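Local coordinates for alpha-L-rhamnosidase (Aspergillus terreus, PDB 6GSZ), which probably cleaves terminal non-reducing alpha-L-rhamnose residues from alpha-L-rhamnosides by hydrolysis, as a calcium-binding glycoside hydrolase, at residues A[547-552]-A[618-623]. Numbering follows the deposited sequence. Where two conformers were deposited one is given.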
# COMPACT_ATOMS: atom_id res chain seq x y z
N MET A 547 -9.73 -14.48 5.12
CA MET A 547 -8.48 -14.11 4.53
C MET A 547 -7.30 -14.82 5.23
O MET A 547 -6.33 -15.24 4.59
CB MET A 547 -8.36 -12.59 4.53
CG MET A 547 -7.15 -12.10 3.87
SD MET A 547 -7.27 -10.35 3.40
CE MET A 547 -7.55 -9.56 4.98
N LEU A 548 -7.40 -14.99 6.56
CA LEU A 548 -6.33 -15.73 7.27
C LEU A 548 -6.25 -17.17 6.76
O LEU A 548 -5.17 -17.70 6.48
CB LEU A 548 -6.58 -15.69 8.77
CG LEU A 548 -5.47 -16.30 9.62
CD1 LEU A 548 -4.17 -15.57 9.46
CD2 LEU A 548 -5.88 -16.32 11.09
N GLU A 549 -7.41 -17.81 6.56
CA GLU A 549 -7.43 -19.17 6.01
C GLU A 549 -6.84 -19.20 4.58
O GLU A 549 -6.07 -20.12 4.30
CB GLU A 549 -8.85 -19.73 5.99
CG GLU A 549 -8.94 -21.16 5.52
CD GLU A 549 -8.40 -22.18 6.50
OE1 GLU A 549 -8.71 -22.07 7.70
OE2 GLU A 549 -7.68 -23.11 6.03
N GLU A 550 -7.17 -18.22 3.72
CA GLU A 550 -6.60 -18.29 2.35
C GLU A 550 -5.08 -18.08 2.37
O GLU A 550 -4.39 -18.60 1.46
CB GLU A 550 -7.37 -17.34 1.43
CG GLU A 550 -6.93 -15.92 1.40
CD GLU A 550 -7.94 -14.96 0.77
OE1 GLU A 550 -9.17 -15.29 0.80
OE2 GLU A 550 -7.50 -13.87 0.32
N GLN A 551 -4.58 -17.36 3.37
CA GLN A 551 -3.15 -17.06 3.50
C GLN A 551 -2.38 -18.15 4.27
O GLN A 551 -1.14 -18.11 4.35
CB GLN A 551 -2.98 -15.66 4.09
CG GLN A 551 -3.45 -14.59 3.12
CD GLN A 551 -3.73 -13.24 3.72
OE1 GLN A 551 -3.39 -12.97 4.88
NE2 GLN A 551 -4.35 -12.36 2.94
N TYR A 552 -3.11 -19.10 4.86
CA TYR A 552 -2.50 -20.10 5.68
C TYR A 552 -1.53 -21.01 4.93
O TYR A 552 -0.41 -21.27 5.43
CB TYR A 552 -3.55 -20.95 6.39
CG TYR A 552 -2.96 -21.92 7.38
CD1 TYR A 552 -2.45 -21.48 8.58
CD2 TYR A 552 -2.88 -23.28 7.11
CE1 TYR A 552 -1.96 -22.35 9.53
CE2 TYR A 552 -2.37 -24.17 8.05
CZ TYR A 552 -1.88 -23.71 9.25
OH TYR A 552 -1.39 -24.58 10.19
N THR A 618 -3.85 -21.90 15.82
CA THR A 618 -4.83 -21.86 16.90
C THR A 618 -6.06 -21.02 16.51
O THR A 618 -7.20 -21.44 16.71
CB THR A 618 -4.15 -21.34 18.15
OG1 THR A 618 -3.12 -22.25 18.51
CG2 THR A 618 -5.13 -21.20 19.30
N SER A 619 -5.83 -19.86 15.90
CA SER A 619 -6.92 -18.97 15.47
C SER A 619 -7.86 -19.71 14.52
O SER A 619 -9.09 -19.45 14.50
CB SER A 619 -6.39 -17.69 14.85
OG SER A 619 -5.66 -16.91 15.78
N LEU A 620 -7.27 -20.56 13.66
CA LEU A 620 -8.02 -21.29 12.63
C LEU A 620 -8.49 -22.68 13.07
O LEU A 620 -9.04 -23.40 12.29
CB LEU A 620 -7.13 -21.44 11.39
CG LEU A 620 -6.81 -20.15 10.64
CD1 LEU A 620 -5.87 -20.44 9.48
CD2 LEU A 620 -8.06 -19.41 10.17
N SER A 621 -8.35 -23.00 14.35
CA SER A 621 -8.81 -24.31 14.89
C SER A 621 -8.15 -25.47 14.17
O SER A 621 -8.74 -26.52 13.93
CB SER A 621 -10.32 -24.45 14.84
OG SER A 621 -10.83 -24.04 16.05
N LYS A 622 -6.86 -25.32 13.87
CA LYS A 622 -6.05 -26.39 13.33
C LYS A 622 -5.16 -26.93 14.46
O LYS A 622 -4.03 -26.50 14.67
CB LYS A 622 -5.23 -25.86 12.14
CG LYS A 622 -6.06 -25.39 10.97
CD LYS A 622 -5.21 -24.92 9.83
CE LYS A 622 -5.95 -24.16 8.75
NZ LYS A 622 -6.88 -25.02 8.02
N GLY A 623 -5.72 -27.86 15.25
CA GLY A 623 -5.11 -28.30 16.49
C GLY A 623 -3.81 -29.06 16.30
O GLY A 623 -2.85 -28.85 17.05
O HOH W 1 -9.38 -24.19 9.58
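K622 meets Y552 and E549 in turn along its length, a worked case of a lysine whose methylenes pack on a ring while its ammonium pairs with an acid. From CB, which leaves the backbone toward helix 545-562, the chain runs extended through CG to CD. There K622 CD lies over one face of the phenol, 3.4 Å from Y552 CE2. The next methylene, K622 CE, stays over that face in a CH-pi contact, 3.8 Å from the centroid of the Y552 ring and displaced toward the rim. Only at the last torsion does the chain bend (chi4 -67°), carrying K622 NZ to E549 OE2 for a salt bridge of 2.9 Å, received on the syn lone pair. A water that accepts from K622 NZ also lies within hydrogen-bonding distance of E549 OE1 and L620 O, and can bridge the acid and the turn. Beside this polar pairing, L620 CD1 lies 3.7 Å from Y552 CD1 and L620 CD2 3.9 Å from L548 CD2, with both branches also near E549 OE1. The turn is a Schellman motif, with S621 at C-prime, that closes helix 598-619; K622 is then the N-cap position of helix 623-644. Y552 reaches beyond the pair, its OH hydrogen-bonded to S617 OG and its side chain touching Y629. Within the six-hairpin glycosidase domain, helix 545-562 packs against the corner joining 598-619 to 623-644, while other side chains of 547-552 meet helices 530-542 and 488-503.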